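Local atomic coordinates of acyl-CoA dehydrogenase FadE3 (Mycobacterium smegmatis, PDB entry 4IV6), a protein that belongs to the acyl-CoA dehydrogenase family, has its N-terminal, middle and C-terminal domains, and binds dihydroflavine-adenine dinucleotide in an assembly of four chains. Residues D336-H341 against Y350-Y355; L78-M83 against A260-L265. All blocks are in the same frame, centred on the assembly; numbering follows the deposited sequence.

Contact 1 of 2, residues D336-H341 against Y350-Y355; sequences DAVRVH and YDVERY. With FDA (dihydroflavine-adenine dinucleotide), chain C.
Ala337 O, in the last turn of helix 316-340, is gripped twice by His341, and both residues pack against Val352 across the contact. The side-chain bond, from His341 ND1 to Ala337 O, is short at 2.8 Å and fairly straight (164°), and the acceptor lies in the ring plane; the backbone bond from His341 N to Ala337 O is weak at 3.4 Å. His341 CG stands beside its own backbone N (chi1 -77°), which brings the ring back along the helix to that carbonyl. With one edge so fixed, the ring presents a face to Val352: CG2 of Val352 sits 4.1 Å from the centroid of the His341 ring and 21° off its normal, a CH-pi contact offset toward the rim. The other methyl, Val352 CG1, reaches His341 CE1 at 3.6 Å and also packs against Ala337 CB at 3.8 Å. Val352 CG2 extends the apolar patch to Val338 CG2, 4.1 Å away. Farther along the ring, His341 CD2 meets Tyr350 CD2 obliquely at 4.0 Å, while Tyr267 stacks with His341 from outside the two segments. Next to this packing, O3B of dihydroflavine-adenine dinucleotide donates to Arg339 O over 2.7 Å, so the same helix end belongs to the ligand pocket. The Arg339 side chain pairs with Asp336 and with Glu328 of the second subunit. No hydrogen bond links the two segments: apolar packing, the CH-pi contact and an oblique meeting of two rings join them. His341 ND1 is satisfied by Ala337 O within the same segment, which implies that ND1 carries a proton and is consistent with the ring being held in the orientation that turns a face to Val352.

Contact 2 of 2, residues L78-M83 against A260-L265; sequences LARGWM and AFEDAL
Arg80 and Glu262 carry this contact alone, joining helix 68-81 to helix 234-270 where the nearest CA atoms, those of Arg80 and Ala260, are still 8.4 Å apart. From CB, the Arg80 chain leaves with CG opposite the backbone N (chi1 179°) and stays extended to NE, a reach that spans the gap. CD is the first of its atoms to come near the carboxylate, lying 4.0 Å from Glu262 OE2. NE follows with an almost straight bond to Glu262 OE2, 3.2 Å long at 169°, approaching on the syn side of that oxygen but somewhat above the carboxylate plane. A second, weak bond runs from Arg80 NE to Glu262 OE1 at 3.3 Å. Beyond CZ, Arg80 NH1 donates to the syn lone pair of Glu262 OE1 at 2.9 Å. This is a side-on salt bridge through NE and NH1, one nitrogen for each oxygen, with both acceptors close to the guanidinium plane although the two flat groups are turned 45° apart. The remaining nitrogen, NH2, pairs with Glu23 of helix 9-26, and the side chain also packs on His19 and Val22 of that helix. Arg80 therefore bridges two carboxylates on separate helices, one in the family's N-terminal domain range and one in its C-terminal range. Meeting Glu262 at one edge while NH2 holds Glu23 probably restrains the guanidinium's rotation. Lys27 NZ lies close to Arg80 NH1, and the two carboxylates probably offset this nearby positive charge and favour the charged form of the buried group.

How the contacts relate
The centres of contact 1 and contact 2 lie 10 Å apart, and the two touch at four places, each contact using both of its segments. Tyr355 OH is 3.0 Å from Asp263 OD2, and Arg354 NH1 is 3.0 Å from Gly81 O, both probable hydrogen bonds; the second ties segment 350-355 directly to the end of helix 68-81. Packing adds to these bonds: Tyr355 CD2 lies 3.5 Å from Ala260 CA, and Ala337 CB lies 3.5 Å from Ala260 O. Contact 1 contributes Arg339 and Val340 to the dihydroflavine-adenine dinucleotide pocket, whereas contact 2 joins helix 68-81 to helix 234-270 by a salt bridge.

Contact 1 of 2, residues D336-H341 against Y350-Y355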
ATOM      1  N   ASP B 336       4.972  -8.334  -8.570  1.00 12.86           N
ATOM      2  CA  ASP B 336       3.956  -9.380  -8.374  1.00 13.20           C
ATOM      3  C   ASP B 336       4.112 -10.493  -9.412  1.00 12.83           C
ATOM      4  O   ASP B 336       3.918 -11.647  -9.088  1.00 12.62           O
ATOM      5  CB  ASP B 336       2.553  -8.825  -8.385  1.00 13.82           C
ATOM      6  CG  ASP B 336       2.172  -8.119  -7.066  1.00 15.51           C
ATOM      7  OD1 ASP B 336       2.898  -8.206  -6.038  1.00 15.76           O
ATOM      8  OD2 ASP B 336       1.122  -7.460  -7.073  1.00 16.07           O
ATOM      9  N   ALA B 337       4.557 -10.152 -10.624  1.00 12.53           N
ATOM     10  CA  ALA B 337       4.849 -11.173 -11.637  1.00 12.55           C
ATOM     11  C   ALA B 337       6.007 -12.073 -11.199  1.00 12.60           C
ATOM     12  O   ALA B 337       5.968 -13.270 -11.456  1.00 12.97           O
ATOM     13  CB  ALA B 337       5.125 -10.559 -13.000  1.00 12.66           C
ATOM     14  N   VAL B 338       7.009 -11.500 -10.505  1.00 12.38           N
ATOM     15  CA  VAL B 338       8.095 -12.276  -9.941  1.00 12.50           C
ATOM     16  C   VAL B 338       7.485 -13.246  -8.919  1.00 12.48           C
ATOM     17  O   VAL B 338       7.821 -14.444  -8.929  1.00 12.54           O
ATOM     18  CB  VAL B 338       9.180 -11.378  -9.315  1.00 12.56           C
ATOM     19  CG1 VAL B 338      10.120 -12.144  -8.414  1.00 12.79           C
ATOM     20  CG2 VAL B 338       9.983 -10.723 -10.421  1.00 12.77           C
ATOM     21  N   ARG B 339       6.578 -12.727  -8.076  1.00 12.33           N
ATOM     22  CA  ARG B 339       5.983 -13.522  -6.987  1.00 12.54           C
ATOM     23  C   ARG B 339       5.221 -14.713  -7.588  1.00 12.53           C
ATOM     24  O   ARG B 339       5.300 -15.839  -7.100  1.00 13.01           O
ATOM     25  CB  ARG B 339       4.985 -12.708  -6.147  1.00 12.50           C
ATOM     26  CG  ARG B 339       5.550 -11.546  -5.335  1.00 12.65           C
ATOM     27  CD  ARG B 339       4.384 -10.822  -4.677  1.00 12.99           C
ATOM     28  NE  ARG B 339       4.660  -9.551  -4.019  1.00 13.08           N
ATOM     29  CZ  ARG B 339       5.120  -9.421  -2.784  1.00 13.47           C
ATOM     30  NH1 ARG B 339       5.422 -10.494  -2.048  1.00 13.95           N
ATOM     31  NH2 ARG B 339       5.229  -8.214  -2.254  1.00 13.38           N
ATOM     32  N   VAL B 340       4.481 -14.445  -8.648  1.00 12.26           N
ATOM     33  CA  VAL B 340       3.682 -15.479  -9.315  1.00 12.40           C
ATOM     34  C   VAL B 340       4.529 -16.644  -9.797  1.00 12.58           C
ATOM     35  O   VAL B 340       4.053 -17.774  -9.812  1.00 12.74           O
ATOM     36  CB  VAL B 340       2.813 -14.879 -10.449  1.00 12.27           C
ATOM     37  CG1 VAL B 340       2.209 -15.944 -11.340  1.00 12.63           C
ATOM     38  CG2 VAL B 340       1.675 -14.053  -9.832  1.00 12.18           C
ATOM     39  N   HIS B 341       5.772 -16.371 -10.191  1.00 12.68           N
ATOM     40  CA  HIS B 341       6.689 -17.399 -10.680  1.00 13.10           C
ATOM     41  C   HIS B 341       7.409 -18.185  -9.556  1.00 13.38           C
ATOM     42  O   HIS B 341       8.161 -19.143  -9.819  1.00 13.95           O
ATOM     43  CB  HIS B 341       7.719 -16.780 -11.638  1.00 13.20           C
ATOM     44  CG  HIS B 341       7.182 -16.493 -13.005  1.00 13.37           C
ATOM     45  ND1 HIS B 341       6.357 -15.422 -13.273  1.00 13.32           N
ATOM     46  CD2 HIS B 341       7.323 -17.162 -14.176  1.00 13.72           C
ATOM     47  CE1 HIS B 341       6.018 -15.437 -14.549  1.00 13.52           C
ATOM     48  NE2 HIS B 341       6.600 -16.478 -15.119  1.00 13.81           N
ATOM     49  N   TYR B 350      14.158 -16.790 -17.000  1.00 18.91           N
ATOM     50  CA  TYR B 350      12.792 -16.279 -17.158  1.00 18.98           C
ATOM     51  C   TYR B 350      12.883 -14.754 -17.332  1.00 17.55           C
ATOM     52  O   TYR B 350      13.933 -14.152 -17.066  1.00 17.59           O
ATOM     53  CB  TYR B 350      11.939 -16.652 -15.935  1.00 19.12           C
ATOM     54  CG  TYR B 350      11.686 -18.135 -15.835  1.00 20.60           C
ATOM     55  CD1 TYR B 350      12.709 -19.002 -15.509  1.00 20.97           C
ATOM     56  CD2 TYR B 350      10.424 -18.672 -16.108  1.00 21.81           C
ATOM     57  CE1 TYR B 350      12.501 -20.356 -15.443  1.00 22.38           C
ATOM     58  CE2 TYR B 350      10.199 -20.056 -16.044  1.00 22.65           C
ATOM     59  CZ  TYR B 350      11.253 -20.878 -15.705  1.00 23.20           C
ATOM     60  OH  TYR B 350      11.100 -22.228 -15.611  1.00 25.10           O
ATOM     61  N   ASP B 351      11.820 -14.141 -17.821  1.00 16.71           N
ATOM     62  CA  ASP B 351      11.870 -12.742 -18.254  1.00 16.38           C
ATOM     63  C   ASP B 351      11.417 -11.751 -17.173  1.00 14.94           C
ATOM     64  O   ASP B 351      11.700 -10.556 -17.278  1.00 14.67           O
ATOM     65  CB  ASP B 351      11.025 -12.554 -19.515  1.00 17.55           C
ATOM     66  CG  ASP B 351      11.611 -13.286 -20.740  1.00 19.02           C
ATOM     67  OD1 ASP B 351      12.831 -13.545 -20.767  1.00 19.75           O
ATOM     68  OD2 ASP B 351      10.842 -13.589 -21.669  1.00 19.96           O
ATOM     69  N   VAL B 352      10.702 -12.231 -16.160  1.00 13.99           N
ATOM     70  CA  VAL B 352      10.097 -11.336 -15.193  1.00 13.35           C
ATOM     71  C   VAL B 352      11.172 -10.567 -14.410  1.00 13.04           C
ATOM     72  O   VAL B 352      10.932  -9.451 -14.000  1.00 12.84           O
ATOM     73  CB  VAL B 352       9.041 -12.011 -14.268  1.00 13.34           C
ATOM     74  CG1 VAL B 352       7.790 -12.367 -15.063  1.00 13.79           C
ATOM     75  CG2 VAL B 352       9.575 -13.278 -13.591  1.00 13.46           C
ATOM     76  N   GLU B 353      12.355 -11.145 -14.207  1.00 13.01           N
ATOM     77  CA  GLU B 353      13.422 -10.424 -13.515  1.00 12.95           C
ATOM     78  C   GLU B 353      13.884  -9.220 -14.309  1.00 13.09           C
ATOM     79  O   GLU B 353      14.225  -8.208 -13.734  1.00 12.78           O
ATOM     80  CB  GLU B 353      14.610 -11.326 -13.181  1.00 13.31           C
ATOM     81  CG  GLU B 353      15.409 -11.813 -14.379  1.00 13.64           C
ATOM     82  CD  GLU B 353      16.547 -10.889 -14.802  1.00 13.89           C
ATOM     83  OE1 GLU B 353      16.872 -10.856 -16.010  1.00 13.99           O
ATOM     84  OE2 GLU B 353      17.132 -10.228 -13.928  1.00 13.81           O
ATOM     85  N   ARG B 354      13.851  -9.317 -15.636  1.00 13.43           N
ATOM     86  CA  ARG B 354      14.213  -8.192 -16.465  1.00 13.93           C
ATOM     87  C   ARG B 354      13.179  -7.056 -16.324  1.00 13.58           C
ATOM     88  O   ARG B 354      13.564  -5.884 -16.226  1.00 13.32           O
ATOM     89  CB  ARG B 354      14.342  -8.598 -17.940  1.00 14.81           C
ATOM     90  CG  ARG B 354      14.884  -7.466 -18.778  1.00 15.66           C
ATOM     91  CD  ARG B 354      14.374  -7.410 -20.173  1.00 16.46           C
ATOM     92  NE  ARG B 354      14.029  -8.674 -20.843  1.00 17.05           N
ATOM     93  CZ  ARG B 354      13.088  -8.714 -21.791  1.00 17.51           C
ATOM     94  NH1 ARG B 354      12.417  -7.592 -22.133  1.00 17.51           N
ATOM     95  NH2 ARG B 354      12.816  -9.847 -22.418  1.00 17.98           N
ATOM     96  N   TYR B 355      11.885  -7.385 -16.361  1.00 13.10           N
ATOM     97  CA  TYR B 355      10.880  -6.333 -16.191  1.00 13.21           C
ATOM     98  C   TYR B 355      11.045  -5.646 -14.845  1.00 12.79           C
ATOM     99  O   TYR B 355      10.851  -4.447 -14.736  1.00 12.68           O
ATOM    100  CB  TYR B 355       9.443  -6.841 -16.361  1.00 13.29           C
ATOM    101  CG  TYR B 355       9.244  -7.784 -17.522  1.00 13.87           C
ATOM    102  CD1 TYR B 355       9.764  -7.513 -18.782  1.00 14.57           C
ATOM    103  CD2 TYR B 355       8.491  -8.951 -17.354  1.00 14.44           C
ATOM    104  CE1 TYR B 355       9.571  -8.394 -19.841  1.00 15.40           C
ATOM    105  CE2 TYR B 355       8.304  -9.828 -18.399  1.00 14.93           C
ATOM    106  CZ  TYR B 355       8.827  -9.543 -19.626  1.00 15.59           C
ATOM    107  OH  TYR B 355       8.570 -10.422 -20.638  1.00 17.91           O
TER
HETATM  108  PA  FDA C 401       5.424 -22.834  -6.547  1.00 15.63           P
HETATM  109  O1A FDA C 401       5.433 -23.342  -7.952  1.00 13.93           O
HETATM  110  O2A FDA C 401       5.092 -23.705  -5.358  1.00 15.53           O
HETATM  111  O5B FDA C 401       4.438 -21.578  -6.468  1.00 14.53           O
HETATM  112  C5B FDA C 401       4.301 -20.632  -7.537  1.00 13.72           C
HETATM  113  C4B FDA C 401       3.403 -19.492  -7.058  1.00 12.96           C
HETATM  114  O4B FDA C 401       2.157 -20.054  -6.614  1.00 12.41           O
HETATM  115  C3B FDA C 401       3.985 -18.759  -5.860  1.00 12.50           C
HETATM  116  O3B FDA C 401       3.475 -17.445  -5.886  1.00 12.48           O
HETATM  117  C2B FDA C 401       3.361 -19.507  -4.688  1.00 12.56           C
HETATM  118  O2B FDA C 401       3.323 -18.760  -3.494  1.00 11.66           O
HETATM  119  C1B FDA C 401       1.989 -19.793  -5.232  1.00 12.11           C
HETATM  120  N9A FDA C 401       1.384 -20.959  -4.613  1.00 12.85           N
HETATM  121  C8A FDA C 401       1.745 -22.237  -4.801  1.00 12.70           C
HETATM  122  N7A FDA C 401       0.940 -23.034  -4.079  1.00 13.97           N
HETATM  123  C5A FDA C 401       0.034 -22.247  -3.414  1.00 13.18           C
HETATM  124  C6A FDA C 401      -1.066 -22.456  -2.456  1.00 14.15           C
HETATM  125  N6A FDA C 401      -1.404 -23.712  -2.051  1.00 14.05           N
HETATM  126  N1A FDA C 401      -1.721 -21.353  -2.014  1.00 14.48           N
HETATM  127  C2A FDA C 401      -1.387 -20.110  -2.409  1.00 14.22           C
HETATM  128  N3A FDA C 401      -0.374 -19.843  -3.270  1.00 13.15           N
HETATM  129  C4A FDA C 401       0.346 -20.871  -3.777  1.00 13.09           C
HETATM  130  N1  FDA C 401      14.974 -24.776  -1.746  1.00 15.11           N
HETATM  131  C2  FDA C 401      15.651 -25.744  -1.105  1.00 14.51           C
HETATM  132  O2  FDA C 401      15.081 -26.842  -0.868  1.00 14.21           O
HETATM  133  N3  FDA C 401      16.904 -25.538  -0.692  1.00 15.07           N
HETATM  134  C4  FDA C 401      17.571 -24.402  -0.919  1.00 14.37           C
HETATM  135  O4  FDA C 401      18.723 -24.281  -0.536  1.00 15.58           O
HETATM  136  C4X FDA C 401      16.921 -23.302  -1.605  1.00 14.79           C
HETATM  137  N5  FDA C 401      17.501 -22.121  -1.881  1.00 14.56           N
HETATM  138  C5X FDA C 401      16.973 -21.356  -2.885  1.00 15.06           C
HETATM  139  C6  FDA C 401      17.737 -20.371  -3.522  1.00 14.85           C
HETATM  140  C7  FDA C 401      17.203 -19.581  -4.512  1.00 14.63           C
HETATM  141  C7M FDA C 401      18.041 -18.545  -5.201  1.00 15.03           C
HETATM  142  C8  FDA C 401      15.877 -19.765  -4.892  1.00 15.13           C
HETATM  143  C8M FDA C 401      15.204 -18.947  -5.938  1.00 15.37           C
HETATM  144  C9  FDA C 401      15.107 -20.708  -4.269  1.00 15.33           C
HETATM  145  C9A FDA C 401      15.640 -21.530  -3.284  1.00 15.36           C
HETATM  146  N10 FDA C 401      14.827 -22.543  -2.679  1.00 16.43           N
HETATM  147  C10 FDA C 401      15.526 -23.574  -2.018  1.00 15.13           C
HETATM  148  C1' FDA C 401      13.609 -22.973  -3.378  1.00 16.65           C
HETATM  149  C2' FDA C 401      12.473 -22.152  -2.807  1.00 19.87           C
HETATM  150  O2' FDA C 401      12.225 -22.482  -1.433  1.00 20.37           O
HETATM  151  C3' FDA C 401      11.266 -22.352  -3.729  1.00 21.81           C
HETATM  152  O3' FDA C 401      11.434 -21.517  -4.904  1.00 23.43           O
HETATM  153  C4' FDA C 401       9.987 -21.990  -3.022  1.00 22.38           C
HETATM  154  O4' FDA C 401       9.662 -23.094  -2.203  1.00 26.56           O
HETATM  155  C5' FDA C 401       8.805 -21.754  -3.957  1.00 20.67           C
HETATM  156  O5' FDA C 401       8.703 -22.844  -4.816  1.00 21.10           O
HETATM  157  P   FDA C 401       8.248 -22.860  -6.315  1.00 19.81           P
HETATM  158  O1P FDA C 401       9.122 -21.968  -7.107  1.00 19.30           O
HETATM  159  O2P FDA C 401       8.226 -24.309  -6.624  1.00 22.28           O
HETATM  160  O3P FDA C 401       6.809 -22.157  -6.198  1.00 16.73           O

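Contact 2 of 2, residues L78-M83 against A260-L265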
ATOM      1  N   LEU B  78       6.585  -1.516 -28.352  1.00 14.86           N
ATOM      2  CA  LEU B  78       8.039  -1.611 -28.313  1.00 14.77           C
ATOM      3  C   LEU B  78       8.517  -1.984 -26.927  1.00 14.67           C
ATOM      4  O   LEU B  78       9.326  -2.924 -26.771  1.00 14.31           O
ATOM      5  CB  LEU B  78       8.668  -0.294 -28.747  1.00 14.66           C
ATOM      6  CG  LEU B  78       8.647   0.024 -30.227  1.00 15.04           C
ATOM      7  CD1 LEU B  78       9.205   1.402 -30.434  1.00 15.21           C
ATOM      8  CD2 LEU B  78       9.468  -0.987 -31.001  1.00 15.80           C
ATOM      9  N   ALA B  79       8.003  -1.265 -25.923  1.00 14.45           N
ATOM     10  CA  ALA B  79       8.429  -1.479 -24.523  1.00 14.25           C
ATOM     11  C   ALA B  79       8.025  -2.813 -23.961  1.00 14.94           C
ATOM     12  O   ALA B  79       8.762  -3.395 -23.153  1.00 15.09           O
ATOM     13  CB  ALA B  79       7.947  -0.360 -23.616  1.00 14.30           C
ATOM     14  N   ARG B  80       6.862  -3.308 -24.388  1.00 15.04           N
ATOM     15  CA  ARG B  80       6.449  -4.640 -24.075  1.00 16.10           C
ATOM     16  C   ARG B  80       7.519  -5.674 -24.465  1.00 16.37           C
ATOM     17  O   ARG B  80       7.840  -6.573 -23.686  1.00 16.19           O
ATOM     18  CB  ARG B  80       5.128  -4.919 -24.771  1.00 16.87           C
ATOM     19  CG  ARG B  80       4.536  -6.303 -24.570  1.00 18.04           C
ATOM     20  CD  ARG B  80       3.285  -6.415 -25.460  1.00 18.91           C
ATOM     21  NE  ARG B  80       2.903  -7.811 -25.573  1.00 20.73           N
ATOM     22  CZ  ARG B  80       3.319  -8.659 -26.502  1.00 20.49           C
ATOM     23  NH1 ARG B  80       2.891  -9.896 -26.422  1.00 22.59           N
ATOM     24  NH2 ARG B  80       4.044  -8.287 -27.544  1.00 20.50           N
ATOM     25  N   GLY B  81       8.087  -5.538 -25.660  1.00 16.21           N
ATOM     26  CA  GLY B  81       9.187  -6.429 -26.058  1.00 16.27           C
ATOM     27  C   GLY B  81      10.493  -6.159 -25.314  1.00 15.97           C
ATOM     28  O   GLY B  81      11.156  -7.070 -24.832  1.00 15.97           O
ATOM     29  N   TRP B  82      10.864  -4.898 -25.222  1.00 15.61           N
ATOM     30  CA  TRP B  82      12.112  -4.501 -24.571  1.00 15.54           C
ATOM     31  C   TRP B  82      12.075  -3.003 -24.333  1.00 15.00           C
ATOM     32  O   TRP B  82      12.058  -2.229 -25.295  1.00 15.02           O
ATOM     33  CB  TRP B  82      13.321  -4.878 -25.426  1.00 16.00           C
ATOM     34  CG  TRP B  82      14.666  -4.736 -24.797  1.00 16.52           C
ATOM     35  CD1 TRP B  82      14.960  -4.490 -23.479  1.00 16.68           C
ATOM     36  CD2 TRP B  82      15.923  -4.895 -25.461  1.00 17.15           C
ATOM     37  NE1 TRP B  82      16.326  -4.497 -23.296  1.00 17.46           N
ATOM     38  CE2 TRP B  82      16.937  -4.722 -24.497  1.00 17.38           C
ATOM     39  CE3 TRP B  82      16.289  -5.167 -26.785  1.00 17.56           C
ATOM     40  CZ2 TRP B  82      18.291  -4.807 -24.814  1.00 17.93           C
ATOM     41  CZ3 TRP B  82      17.642  -5.249 -27.089  1.00 18.14           C
ATOM     42  CH2 TRP B  82      18.618  -5.070 -26.103  1.00 17.97           C
ATOM     43  N   MET B  83      12.036  -2.610 -23.050  1.00 14.76           N
ATOM     44  CA  MET B  83      11.897  -1.208 -22.665  0.50 14.41           C
ATOM     45  C   MET B  83      12.919  -0.349 -23.409  1.00 14.16           C
ATOM     46  O   MET B  83      12.611   0.757 -23.865  1.00 13.38           O
ATOM     47  CB  MET B  83      12.088  -1.055 -21.149  0.50 14.58           C
ATOM     48  CG  MET B  83      11.820   0.354 -20.620  0.50 14.45           C
ATOM     49  SD  MET B  83      12.163   0.534 -18.850  0.50 14.70           S
ATOM     50  CE  MET B  83      13.954   0.548 -18.851  0.50 14.90           C
ATOM     51  N   ALA B 260       4.984  -8.114 -18.142  1.00 13.34           N
ATOM     52  CA  ALA B 260       5.031  -8.812 -16.875  1.00 13.24           C
ATOM     53  C   ALA B 260       3.692  -9.513 -16.572  1.00 13.11           C
ATOM     54  O   ALA B 260       3.664 -10.680 -16.184  1.00 13.11           O
ATOM     55  CB  ALA B 260       5.382  -7.832 -15.769  1.00 12.91           C
ATOM     56  N   PHE B 261       2.592  -8.795 -16.765  1.00 13.16           N
ATOM     57  CA  PHE B 261       1.264  -9.365 -16.573  1.00 13.38           C
ATOM     58  C   PHE B 261       0.970 -10.552 -17.489  1.00 13.91           C
ATOM     59  O   PHE B 261       0.495 -11.594 -17.018  1.00 13.66           O
ATOM     60  CB  PHE B 261       0.172  -8.313 -16.733  1.00 13.43           C
ATOM     61  CG  PHE B 261      -1.210  -8.872 -16.537  1.00 13.68           C
ATOM     62  CD1 PHE B 261      -1.598  -9.315 -15.278  1.00 13.98           C
ATOM     63  CD2 PHE B 261      -2.076  -9.007 -17.594  1.00 14.07           C
ATOM     64  CE1 PHE B 261      -2.865  -9.861 -15.063  1.00 14.23           C
ATOM     65  CE2 PHE B 261      -3.350  -9.545 -17.392  1.00 14.70           C
ATOM     66  CZ  PHE B 261      -3.738  -9.975 -16.128  1.00 14.46           C
ATOM     67  N   GLU B 262       1.252 -10.425 -18.781  1.00 14.34           N
ATOM     68  CA  GLU B 262       1.070 -11.569 -19.690  1.00 15.10           C
ATOM     69  C   GLU B 262       1.827 -12.817 -19.227  1.00 14.98           C
ATOM     70  O   GLU B 262       1.259 -13.925 -19.227  1.00 14.76           O
ATOM     71  CB  GLU B 262       1.506 -11.225 -21.125  1.00 16.72           C
ATOM     72  CG  GLU B 262       0.551 -10.305 -21.828  1.00 17.83           C
ATOM     73  CD  GLU B 262       1.072  -9.791 -23.162  1.00 19.28           C
ATOM     74  OE1 GLU B 262       1.951 -10.395 -23.777  1.00 21.37           O
ATOM     75  OE2 GLU B 262       0.598  -8.755 -23.606  1.00 21.23           O
ATOM     76  N   ASP B 263       3.097 -12.652 -18.838  1.00 14.85           N
ATOM     77  CA  ASP B 263       3.908 -13.783 -18.403  1.00 14.92           C
ATOM     78  C   ASP B 263       3.341 -14.416 -17.140  1.00 13.85           C
ATOM     79  O   ASP B 263       3.276 -15.630 -17.021  1.00 13.82           O
ATOM     80  CB  ASP B 263       5.369 -13.383 -18.154  1.00 15.91           C
ATOM     81  CG  ASP B 263       6.153 -13.167 -19.437  1.00 17.52           C
ATOM     82  OD1 ASP B 263       5.562 -13.307 -20.548  1.00 18.52           O
ATOM     83  OD2 ASP B 263       7.370 -12.828 -19.340  1.00 18.28           O
ATOM     84  N   ALA B 264       2.939 -13.588 -16.188  1.00 13.06           N
ATOM     85  CA  ALA B 264       2.377 -14.070 -14.941  1.00 12.66           C
ATOM     86  C   ALA B 264       1.065 -14.839 -15.170  1.00 12.51           C
ATOM     87  O   ALA B 264       0.857 -15.906 -14.616  1.00 12.38           O
ATOM     88  CB  ALA B 264       2.151 -12.906 -14.007  1.00 12.46           C
ATOM     89  N   LEU B 265       0.196 -14.301 -16.009  1.00 12.44           N
ATOM     90  CA  LEU B 265      -1.091 -14.951 -16.279  1.00 12.89           C
ATOM     91  C   LEU B 265      -0.910 -16.273 -16.985  1.00 13.82           C
ATOM     92  O   LEU B 265      -1.533 -17.264 -16.612  1.00 13.91           O
ATOM     93  CB  LEU B 265      -1.961 -14.046 -17.131  1.00 12.95           C
ATOM     94  CG  LEU B 265      -3.346 -14.574 -17.490  1.00 13.27           C
ATOM     95  CD1 LEU B 265      -4.170 -14.896 -16.258  1.00 12.99           C
ATOM     96  CD2 LEU B 265      -4.051 -13.504 -18.316  1.00 13.50           C
TER